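Local coordinates for protein jasmonate-induced oxygenase 2 (Arabidopsis thaliana, PDB 6LSV) that hydroxylates the plant defence hormone jasmonate to 12-hydroxyjasmonate, using iron, molecular oxygen and 2-oxoglutarate, which is converted to succinate and carbon dioxide, at residues N96-F101 with P238-F243; L133-Y138 with K214-E219; W253-P258 with R285-S290. One frame throughout, in Å; residues are numbered along the deposited sequence.

Contact 1 of 3, residues N96-F101 with P238-F243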
loop_
_atom_site.group_PDB
_atom_site.type_symbol
_atom_site.label_atom_id
_atom_site.label_comp_id
_atom_site.label_asym_id
_atom_site.label_seq_id
_atom_site.Cartn_x
_atom_site.Cartn_y
_atom_site.Cartn_z
ATOM N N ASN A 96 10.029 -13.089 -8.749
ATOM C CA ASN A 96 9.738 -14.160 -7.801
ATOM C C ASN A 96 8.250 -14.213 -7.483
ATOM O O ASN A 96 7.634 -15.285 -7.511
ATOM C CB ASN A 96 10.549 -13.968 -6.521
ATOM C CG ASN A 96 11.876 -14.692 -6.559
ATOM O OD1 ASN A 96 12.044 -15.731 -5.926
ATOM N ND2 ASN A 96 12.829 -14.145 -7.305
ATOM N N TRP A 97 7.653 -13.060 -7.174
ATOM C CA TRP A 97 6.226 -13.031 -6.872
ATOM C C TRP A 97 5.393 -13.327 -8.113
ATOM O O TRP A 97 4.384 -14.039 -8.033
ATOM C CB TRP A 97 5.842 -11.682 -6.263
ATOM C CG TRP A 97 6.148 -11.606 -4.798
ATOM C CD1 TRP A 97 7.168 -10.919 -4.204
ATOM C CD2 TRP A 97 5.436 -12.259 -3.740
ATOM N NE1 TRP A 97 7.132 -11.102 -2.842
ATOM C CE2 TRP A 97 6.078 -11.921 -2.533
ATOM C CE3 TRP A 97 4.317 -13.094 -3.699
ATOM C CZ2 TRP A 97 5.634 -12.385 -1.297
ATOM C CZ3 TRP A 97 3.882 -13.555 -2.473
ATOM C CH2 TRP A 97 4.539 -13.202 -1.289
ATOM N N ARG A 98 5.799 -12.799 -9.270
ATOM C CA ARG A 98 5.099 -13.132 -10.506
ATOM C C ARG A 98 5.090 -14.637 -10.737
ATOM O O ARG A 98 4.073 -15.201 -11.158
ATOM C CB ARG A 98 5.740 -12.413 -11.693
ATOM C CG ARG A 98 4.974 -12.604 -12.993
ATOM C CD ARG A 98 5.815 -12.250 -14.212
ATOM N NE ARG A 98 6.405 -10.913 -14.140
ATOM C CZ ARG A 98 5.716 -9.782 -14.257
ATOM N NH1 ARG A 98 4.401 -9.816 -14.443
ATOM N NH2 ARG A 98 6.344 -8.614 -14.184
ATOM N N GLU A 99 6.214 -15.303 -10.459
ATOM C CA GLU A 99 6.274 -16.755 -10.588
ATOM C C GLU A 99 5.327 -17.433 -9.606
ATOM O O GLU A 99 4.677 -18.431 -9.944
ATOM C CB GLU A 99 7.711 -17.234 -10.377
ATOM C CG GLU A 99 7.875 -18.743 -10.240
ATOM C CD GLU A 99 7.551 -19.493 -11.523
ATOM O OE1 GLU A 99 8.408 -19.514 -12.434
ATOM O OE2 GLU A 99 6.443 -20.066 -11.617
ATOM N N PHE A 100 5.231 -16.901 -8.385
ATOM C CA PHE A 100 4.295 -17.449 -7.409
ATOM C C PHE A 100 2.861 -17.369 -7.919
ATOM O O PHE A 100 2.094 -18.331 -7.807
ATOM C CB PHE A 100 4.437 -16.708 -6.078
ATOM C CG PHE A 100 3.394 -17.083 -5.062
ATOM C CD1 PHE A 100 3.511 -18.253 -4.326
ATOM C CD2 PHE A 100 2.297 -16.266 -4.841
ATOM C CE1 PHE A 100 2.553 -18.602 -3.393
ATOM C CE2 PHE A 100 1.335 -16.609 -3.908
ATOM C CZ PHE A 100 1.465 -17.778 -3.181
ATOM N N PHE A 101 2.484 -16.228 -8.495
ATOM C CA PHE A 101 1.119 -16.054 -8.970
ATOM C C PHE A 101 0.857 -16.749 -10.299
ATOM O O PHE A 101 -0.310 -16.945 -10.656
ATOM C CB PHE A 101 0.789 -14.565 -9.078
ATOM C CG PHE A 101 0.550 -13.906 -7.751
ATOM C CD1 PHE A 101 -0.591 -14.193 -7.017
ATOM C CD2 PHE A 101 1.470 -13.007 -7.230
ATOM C CE1 PHE A 101 -0.816 -13.593 -5.789
ATOM C CE2 PHE A 101 1.251 -12.400 -6.002
ATOM C CZ PHE A 101 0.106 -12.696 -5.281
ATOM N N PRO A 238 5.573 -0.461 -8.292
ATOM C CA PRO A 238 4.544 -0.800 -9.274
ATOM C C PRO A 238 5.126 -1.605 -10.425
ATOM O O PRO A 238 6.335 -1.631 -10.655
ATOM C CB PRO A 238 4.040 0.567 -9.752
ATOM C CG PRO A 238 5.189 1.489 -9.532
ATOM C CD PRO A 238 5.979 0.954 -8.365
ATOM N N ASP A 239 4.228 -2.271 -11.144
ATOM C CA ASP A 239 4.633 -3.131 -12.248
ATOM C C ASP A 239 5.445 -2.336 -13.264
ATOM O O ASP A 239 4.982 -1.318 -13.787
ATOM C CB ASP A 239 3.401 -3.755 -12.904
ATOM C CG ASP A 239 3.758 -4.891 -13.845
ATOM O OD1 ASP A 239 4.224 -4.606 -14.970
ATOM O OD2 ASP A 239 3.581 -6.068 -13.456
ATOM N N ASP A 240 6.660 -2.806 -13.535
ATOM C CA ASP A 240 7.610 -2.083 -14.369
ATOM C C ASP A 240 7.225 -2.043 -15.840
ATOM O O ASP A 240 7.942 -1.403 -16.616
ATOM C CB ASP A 240 8.994 -2.712 -14.235
ATOM C CG ASP A 240 9.119 -4.009 -15.013
ATOM O OD1 ASP A 240 8.249 -4.893 -14.848
ATOM O OD2 ASP A 240 10.082 -4.140 -15.799
ATOM N N GLN A 241 6.139 -2.699 -16.253
ATOM C CA GLN A 241 5.829 -2.795 -17.675
ATOM C C GLN A 241 4.417 -2.326 -18.002
ATOM O O GLN A 241 4.165 -1.852 -19.113
ATOM C CB GLN A 241 6.009 -4.237 -18.163
ATOM C CG GLN A 241 7.450 -4.731 -18.187
ATOM C CD GLN A 241 8.294 -4.045 -19.250
ATOM O OE1 GLN A 241 9.072 -3.137 -18.952
ATOM N NE2 GLN A 241 8.143 -4.479 -20.497
ATOM N N VAL A 242 3.484 -2.461 -17.065
ATOM C CA VAL A 242 2.063 -2.290 -17.353
ATOM C C VAL A 242 1.496 -1.193 -16.465
ATOM O O VAL A 242 1.658 -1.230 -15.240
ATOM C CB VAL A 242 1.286 -3.603 -17.153
ATOM C CG1 VAL A 242 -0.050 -3.543 -17.878
ATOM C CG2 VAL A 242 2.108 -4.788 -17.629
ATOM N N PHE A 243 0.821 -0.229 -17.081
ATOM C CA PHE A 243 0.197 0.845 -16.322
ATOM C C PHE A 243 -1.076 0.337 -15.653
ATOM O O PHE A 243 -1.713 -0.611 -16.118
ATOM C CB PHE A 243 -0.120 2.039 -17.231
ATOM C CG PHE A 243 1.064 2.542 -18.032
ATOM C CD1 PHE A 243 2.359 2.437 -17.543
ATOM C CD2 PHE A 243 0.872 3.120 -19.279
ATOM C CE1 PHE A 243 3.436 2.900 -18.285
ATOM C CE2 PHE A 243 1.946 3.585 -20.023
ATOM C CZ PHE A 243 3.227 3.473 -19.525
#
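Arg98 reaches out from helix 87-102 and brings the edge of its guanidinium up to the carboxylate of Asp239, in the loop that follows strand 233-237. The pairing is a long salt bridge: NH2 of Arg98 stands 3.8 Å from OD2 of Asp239. The two side chains cross at about a right angle, and with their flat groups turned 76° apart they do not form the coplanar two-pronged pairing that an arginine and a carboxylate can make. Asp240 adds a second negative charge near the guanidinium plane, its OD1 4.2 Å from Arg98 NH2, too far for a salt bridge but probably still an electrostatic attraction. The arginine leaves the helix with CG anti to the backbone N (chi1 -174°) and then bends at chi3. Glu95 and Glu293 form salt bridges with its NE and NH1, so the guanidinium is shared among several acids, and the long Asp239 pairing is one member of a wider charge network.

Asp239 is held more firmly by its own loop. Its OD1 accepts from Gln241 N at 3.0 Å, an Asx turn, and from Val242 N at 3.1 Å; the two N-H groups arrive from opposite faces of the carboxylate plane, both on the anti side of the oxygen. OD2, the oxygen facing Arg98, also accepts from the backbone N of Val295. Thus the carboxylate pins the turn to strand 294-302, beside Arg294, which binds 2-oxoglutarate; Val242 O in turn accepts from Arg294 NE. On the helix, Trp97 and Phe101 pack on Val209 of strand 204-212, Trp97 also touches Leu297 of strand 294-302, and helix 161-186 lies against Asn96 and Trp97.

Contact 2 of 3, residues L133-Y138 with K214-E219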
loop_
_atom_site.group_PDB
_atom_site.type_symbol
_atom_site.label_atom_id
_atom_site.label_comp_id
_atom_site.label_asym_id
_atom_site.label_seq_id
_atom_site.Cartn_x
_atom_site.Cartn_y
_atom_site.Cartn_z
ATOM N N LEU A 133 -16.498 -6.714 -5.337
ATOM C CA LEU A 133 -15.148 -7.236 -5.215
ATOM C C LEU A 133 -14.230 -6.596 -6.248
ATOM O O LEU A 133 -14.676 -6.054 -7.265
ATOM C CB LEU A 133 -15.132 -8.758 -5.371
ATOM C CG LEU A 133 -15.956 -9.497 -4.321
ATOM C CD1 LEU A 133 -15.953 -10.987 -4.601
ATOM C CD2 LEU A 133 -15.417 -9.204 -2.932
ATOM N N ASP A 134 -12.932 -6.675 -5.973
ATOM C CA ASP A 134 -11.912 -6.131 -6.852
ATOM C C ASP A 134 -11.269 -7.241 -7.676
ATOM O O ASP A 134 -11.222 -8.404 -7.262
ATOM C CB ASP A 134 -10.848 -5.384 -6.047
ATOM C CG ASP A 134 -11.379 -4.100 -5.436
ATOM O OD1 ASP A 134 -12.431 -3.609 -5.898
ATOM O OD2 ASP A 134 -10.746 -3.587 -4.489
ATOM N N TRP A 135 -10.772 -6.867 -8.854
ATOM C CA TRP A 135 -10.191 -7.831 -9.788
ATOM C C TRP A 135 -8.709 -8.033 -9.469
ATOM O O TRP A 135 -7.815 -7.664 -10.231
ATOM C CB TRP A 135 -10.389 -7.368 -11.225
ATOM C CG TRP A 135 -10.232 -8.479 -12.224
ATOM C CD1 TRP A 135 -9.133 -8.749 -12.988
ATOM C CD2 TRP A 135 -11.205 -9.476 -12.555
ATOM N NE1 TRP A 135 -9.364 -9.849 -13.778
ATOM C CE2 TRP A 135 -10.628 -10.315 -13.530
ATOM C CE3 TRP A 135 -12.507 -9.742 -12.120
ATOM C CZ2 TRP A 135 -11.311 -11.400 -14.079
ATOM C CZ3 TRP A 135 -13.182 -10.819 -12.667
ATOM C CH2 TRP A 135 -12.585 -11.632 -13.636
ATOM N N SER A 136 -8.462 -8.646 -8.314
ATOM C CA SER A 136 -7.086 -8.912 -7.923
ATOM C C SER A 136 -7.049 -9.993 -6.858
ATOM O O SER A 136 -7.977 -10.132 -6.054
ATOM C CB SER A 136 -6.388 -7.655 -7.392
ATOM O OG SER A 136 -7.238 -6.923 -6.528
ATOM N N ASP A 137 -5.963 -10.757 -6.875
ATOM C CA ASP A 137 -5.538 -11.596 -5.768
ATOM C C ASP A 137 -4.325 -10.943 -5.121
ATOM O O ASP A 137 -3.675 -10.078 -5.715
ATOM C CB ASP A 137 -5.191 -13.012 -6.242
ATOM C CG ASP A 137 -6.358 -13.701 -6.929
ATOM O OD1 ASP A 137 -7.517 -13.445 -6.545
ATOM O OD2 ASP A 137 -6.113 -14.496 -7.860
ATOM N N TYR A 138 -4.016 -11.354 -3.896
ATOM C CA TYR A 138 -2.908 -10.729 -3.192
ATOM C C TYR A 138 -2.330 -11.703 -2.176
ATOM O O TYR A 138 -2.942 -12.718 -1.834
ATOM C CB TYR A 138 -3.345 -9.428 -2.506
ATOM C CG TYR A 138 -4.298 -9.640 -1.352
ATOM C CD1 TYR A 138 -3.822 -9.826 -0.061
ATOM C CD2 TYR A 138 -5.674 -9.656 -1.555
ATOM C CE1 TYR A 138 -4.686 -10.025 0.995
ATOM C CE2 TYR A 138 -6.549 -9.854 -0.503
ATOM C CZ TYR A 138 -6.049 -10.039 0.772
ATOM O OH TYR A 138 -6.909 -10.241 1.831
ATOM N N LYS A 214 -5.700 -10.697 -16.202
ATOM C CA LYS A 214 -6.427 -10.021 -17.265
ATOM C C LYS A 214 -7.926 -10.063 -16.968
ATOM O O LYS A 214 -8.431 -10.991 -16.328
ATOM C CB LYS A 214 -6.111 -10.645 -18.631
ATOM C CG LYS A 214 -4.617 -10.714 -18.997
ATOM C CD LYS A 214 -4.354 -11.745 -20.059
ATOM C CE LYS A 214 -4.993 -13.087 -19.774
ATOM N NZ LYS A 214 -5.067 -13.628 -18.387
ATOM N N CYS A 215 -8.631 -9.024 -17.406
ATOM C CA CYS A 215 -10.032 -8.852 -17.083
ATOM C C CYS A 215 -10.843 -8.761 -18.366
ATOM O O CYS A 215 -10.496 -7.975 -19.257
ATOM C CB CYS A 215 -10.246 -7.589 -16.234
ATOM S SG CYS A 215 -11.954 -7.319 -15.752
ATOM N N PRO A 216 -11.919 -9.539 -18.502
ATOM C CA PRO A 216 -12.656 -9.546 -19.776
ATOM C C PRO A 216 -13.329 -8.224 -20.100
ATOM O O PRO A 216 -13.488 -7.908 -21.285
ATOM C CB PRO A 216 -13.679 -10.672 -19.581
ATOM C CG PRO A 216 -13.804 -10.825 -18.100
ATOM C CD PRO A 216 -12.466 -10.497 -17.529
ATOM N N ARG A 217 -13.737 -7.446 -19.096
ATOM C CA ARG A 217 -14.360 -6.136 -19.311
ATOM C C ARG A 217 -13.789 -5.145 -18.305
ATOM O O ARG A 217 -14.459 -4.751 -17.343
ATOM C CB ARG A 217 -15.885 -6.226 -19.192
ATOM C CG ARG A 217 -16.537 -7.252 -20.117
ATOM C CD ARG A 217 -16.886 -6.653 -21.470
ATOM N NE ARG A 217 -17.387 -5.288 -21.341
ATOM C CZ ARG A 217 -18.676 -4.963 -21.349
ATOM N NH1 ARG A 217 -19.600 -5.904 -21.482
ATOM N NH2 ARG A 217 -19.041 -3.695 -21.222
ATOM N N PRO A 218 -12.545 -4.699 -18.513
ATOM C CA PRO A 218 -11.882 -3.874 -17.492
ATOM C C PRO A 218 -12.478 -2.489 -17.333
ATOM O O PRO A 218 -12.227 -1.847 -16.307
ATOM C CB PRO A 218 -10.436 -3.798 -17.990
ATOM C CG PRO A 218 -10.562 -3.938 -19.464
ATOM C CD PRO A 218 -11.681 -4.915 -19.687
ATOM N N GLU A 219 -13.250 -2.002 -18.304
ATOM C CA GLU A 219 -13.902 -0.710 -18.134
ATOM C C GLU A 219 -15.041 -0.756 -17.122
ATOM O O GLU A 219 -15.585 0.299 -16.778
ATOM C CB GLU A 219 -14.411 -0.192 -19.483
ATOM C CG GLU A 219 -15.809 -0.652 -19.859
ATOM C CD GLU A 219 -15.826 -2.034 -20.486
ATOM O OE1 GLU A 219 -14.755 -2.677 -20.566
ATOM O OE2 GLU A 219 -16.918 -2.476 -20.902
#
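Trp135 reaches across to the Lys214-Pro216 loop with its five-membered ring and the CZ2-CH2 side of the benzo ring. From CB the side chain runs with CG anti to the backbone N (chi1 -161°), which carries the ring toward Cys215. CG lies 4.1 Å from Cys215 SG, and CD1 comes to 3.6 Å from Cys215 CB. At NE1 the indole makes its polar contact, giving its proton to the backbone O of Lys214 at 2.9 Å. That bond is bent (146° at the hydrogen), and the donor sits well above the carbonyl plane instead of on a lone pair. Cys215 covers one face of the pyrrole part: SG stands 3.9 Å from the centroid of the five-membered ring and only 8° off its normal, a sulfur-aromatic contact, while CB makes a CH-pi contact with the same ring.

The tryptophan is the centre of an inverse gamma turn just ahead of strand 137-144, and its partner loop follows strand 204-212. These are neighbouring antiparallel strands of the main sheet of this 2-oxoglutarate-dependent dioxygenase, so the contact ties together the start of one and the exit of the other.

Beyond NE1, the benzo part meets proline obliquely: Trp135 CZ2 lies 3.7 Å from Pro216 CD. Val10 and Leu13 of helix 10-15 also pack on the indole, and Tyr25 meets it edge-to-face.

Contact 3 of 3, residues W253-P258 with R285-S290. With AKG (2-oxoglutaric acid), chain C.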
loop_
_atom_site.group_PDB
_atom_site.type_symbol
_atom_site.label_atom_id
_atom_site.label_comp_id
_atom_site.label_asym_id
_atom_site.label_seq_id
_atom_site.Cartn_x
_atom_site.Cartn_y
_atom_site.Cartn_z
ATOM N N TRP A 253 -8.717 11.277 -11.687
ATOM C CA TRP A 253 -7.946 10.046 -11.573
ATOM C C TRP A 253 -6.836 10.059 -12.618
ATOM O O TRP A 253 -7.106 10.112 -13.822
ATOM C CB TRP A 253 -8.851 8.824 -11.730
ATOM C CG TRP A 253 -9.643 8.541 -10.486
ATOM C CD1 TRP A 253 -10.978 8.765 -10.288
ATOM C CD2 TRP A 253 -9.141 8.005 -9.254
ATOM N NE1 TRP A 253 -11.338 8.390 -9.014
ATOM C CE2 TRP A 253 -10.228 7.922 -8.359
ATOM C CE3 TRP A 253 -7.878 7.585 -8.823
ATOM C CZ2 TRP A 253 -10.089 7.437 -7.061
ATOM C CZ3 TRP A 253 -7.742 7.105 -7.535
ATOM C CH2 TRP A 253 -8.842 7.033 -6.669
ATOM N N ILE A 254 -5.592 10.014 -12.152
ATOM C CA ILE A 254 -4.415 10.197 -12.992
ATOM C C ILE A 254 -3.607 8.908 -12.984
ATOM O O ILE A 254 -3.238 8.408 -11.916
ATOM C CB ILE A 254 -3.561 11.381 -12.502
ATOM C CG1 ILE A 254 -4.410 12.651 -12.446
ATOM C CG2 ILE A 254 -2.357 11.581 -13.397
ATOM C CD1 ILE A 254 -3.946 13.651 -11.412
ATOM N N THR A 255 -3.328 8.377 -14.173
ATOM C CA THR A 255 -2.561 7.146 -14.295
ATOM C C THR A 255 -1.069 7.446 -14.212
ATOM O O THR A 255 -0.567 8.344 -14.894
ATOM C CB THR A 255 -2.887 6.442 -15.611
ATOM O OG1 THR A 255 -4.309 6.323 -15.750
ATOM C CG2 THR A 255 -2.259 5.060 -15.646
ATOM N N VAL A 256 -0.362 6.680 -13.385
ATOM C CA VAL A 256 1.038 6.931 -13.061
ATOM C C VAL A 256 1.917 6.080 -13.967
ATOM O O VAL A 256 1.795 4.850 -13.987
ATOM C CB VAL A 256 1.323 6.629 -11.582
ATOM C CG1 VAL A 256 2.819 6.547 -11.328
ATOM C CG2 VAL A 256 0.675 7.678 -10.693
ATOM N N LYS A 257 2.809 6.730 -14.710
ATOM C CA LYS A 257 3.814 6.007 -15.484
ATOM C C LYS A 257 4.997 5.667 -14.586
ATOM O O LYS A 257 5.669 6.581 -14.095
ATOM C CB LYS A 257 4.287 6.826 -16.677
ATOM C CG LYS A 257 5.508 6.225 -17.359
ATOM C CD LYS A 257 5.860 6.906 -18.672
ATOM C CE LYS A 257 5.213 8.266 -18.814
ATOM N NZ LYS A 257 5.948 9.092 -19.815
ATOM N N PRO A 258 5.288 4.390 -14.347
ATOM C CA PRO A 258 6.386 4.052 -13.438
ATOM C C PRO A 258 7.736 4.365 -14.063
ATOM O O PRO A 258 7.957 4.158 -15.258
ATOM C CB PRO A 258 6.204 2.549 -13.214
ATOM C CG PRO A 258 5.591 2.080 -14.488
ATOM C CD PRO A 258 4.665 3.188 -14.927
ATOM N N ARG A 285 -6.020 3.925 -6.624
ATOM C CA ARG A 285 -6.796 2.790 -7.095
ATOM C C ARG A 285 -6.036 2.174 -8.261
ATOM O O ARG A 285 -5.154 2.806 -8.847
ATOM C CB ARG A 285 -8.209 3.209 -7.517
ATOM C CG ARG A 285 -8.248 3.924 -8.862
ATOM C CD ARG A 285 -9.659 4.311 -9.265
ATOM N NE ARG A 285 -9.697 4.802 -10.640
ATOM C CZ ARG A 285 -10.774 5.312 -11.231
ATOM N NH1 ARG A 285 -11.921 5.403 -10.571
ATOM N NH2 ARG A 285 -10.705 5.731 -12.487
ATOM N N VAL A 286 -6.377 0.934 -8.590
ATOM C CA VAL A 286 -5.735 0.220 -9.685
ATOM C C VAL A 286 -6.793 -0.117 -10.724
ATOM O O VAL A 286 -7.873 -0.612 -10.381
ATOM C CB VAL A 286 -5.013 -1.053 -9.201
ATOM C CG1 VAL A 286 -4.153 -1.631 -10.316
ATOM C CG2 VAL A 286 -4.161 -0.756 -7.978
ATOM N N ILE A 287 -6.490 0.172 -11.983
ATOM C CA ILE A 287 -7.312 -0.262 -13.093
ATOM C C ILE A 287 -6.641 -1.473 -13.723
ATOM O O ILE A 287 -5.433 -1.686 -13.591
ATOM C CB ILE A 287 -7.539 0.860 -14.134
ATOM C CG1 ILE A 287 -6.217 1.281 -14.773
ATOM C CG2 ILE A 287 -8.233 2.052 -13.492
ATOM C CD1 ILE A 287 -6.353 2.445 -15.738
ATOM N N VAL A 288 -7.441 -2.291 -14.402
ATOM C CA VAL A 288 -6.941 -3.510 -15.028
ATOM C C VAL A 288 -7.183 -3.410 -16.528
ATOM O O VAL A 288 -7.765 -2.428 -17.002
ATOM C CB VAL A 288 -7.609 -4.762 -14.424
ATOM C CG1 VAL A 288 -7.017 -5.074 -13.063
ATOM C CG2 VAL A 288 -9.110 -4.560 -14.303
ATOM N N ASN A 289 -6.720 -4.399 -17.291
ATOM C CA ASN A 289 -7.049 -4.454 -18.709
ATOM C C ASN A 289 -7.147 -5.904 -19.160
ATOM O O ASN A 289 -6.827 -6.839 -18.420
ATOM C CB ASN A 289 -6.047 -3.672 -19.571
ATOM C CG ASN A 289 -4.609 -3.987 -19.241
ATOM O OD1 ASN A 289 -4.257 -5.127 -18.945
ATOM N ND2 ASN A 289 -3.758 -2.969 -19.302
ATOM N N SER A 290 -7.598 -6.074 -20.403
ATOM C CA SER A 290 -7.955 -7.383 -20.930
ATOM C C SER A 290 -6.769 -8.164 -21.467
ATOM O O SER A 290 -6.893 -9.376 -21.675
ATOM C CB SER A 290 -8.985 -7.224 -22.049
ATOM O OG SER A 290 -8.475 -6.402 -23.087
HETATM C C1 AKG C . -1.536 -1.060 -2.838
HETATM O O1 AKG C . -1.028 -0.271 -2.003
HETATM O O2 AKG C . -1.894 -2.210 -2.460
HETATM C C2 AKG C . -1.732 -0.601 -4.287
HETATM O O5 AKG C . -2.445 0.321 -4.500
HETATM C C3 AKG C . -1.035 -1.296 -5.466
HETATM C C4 AKG C . -0.647 -0.246 -6.510
HETATM C C5 AKG C . -0.362 -0.896 -7.865
HETATM O O3 AKG C . 0.451 -0.375 -8.674
HETATM O O4 AKG C . -0.951 -1.962 -8.174
#
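Trp253 and Arg285 face each other across a small three-stranded antiparallel sheet, from its outer strands 253-255 and 284-286; strand 245-248 runs between them. This sheet belongs to the double-stranded beta-helix core of the 2-oxoglutarate oxygenases, and Arg285 directly follows the iron ligand His284.

Stacking dominates. The guanidinium lies flat on the indole, planes 3° apart, and CZ of Arg285 sits 3.5 Å from the centroid of the five-membered ring of Trp253, a cation-pi contact. The aliphatic part continues the overlap: CD of Arg285 lies 3.5 Å above the centre of the six-membered ring, a CH-pi contact. CG of Arg285 projects between its backbone N and carbonyl carbon (chi1 76°), and from there the chain runs extended to NE, laying methylenes and guanidinium along one face of the indole.

Polar bonding comes from the middle strand. Gln246 accepts from Arg285 NE through OE1 and donates from NE2 to Thr255 OG1, so one amide helps fix the guanidinium's rotation and links both outer strands.

Van der Waals contacts are sparser. Ile287 CD1 approaches Thr255 OG1 only loosely, at 4.4 Å. Val286, its CB turned away from strand 253-255, lines the 2-oxoglutarate pocket instead, where its methyl CG2 comes within 3.4 Å of the ligand carboxylate oxygen O4.

The three contacts lie at increasing distances from the 2-oxoglutarate in the order 3, 1, 2. Contact 3 touches the ligand through Val286, while contact 1 contributes Pro238 to the same pocket, and the Asp239 side chain is about 6 Å from the ligand. Contact 2 stands farther back, with the Trp135 side chain about 11 Å from 2-oxoglutarate. Contacts 2 and 3 have centres 12 Å apart and are joined by a probable hydrogen bond, Cys215 N to Asn289 O at 3.0 Å. Pro258 of contact 3 packs on contact 1, its CG 3.5 Å from Asp239 O. Contacts 1 and 2 meet where Phe101 CZ lies 4.1 Å from Tyr138 C.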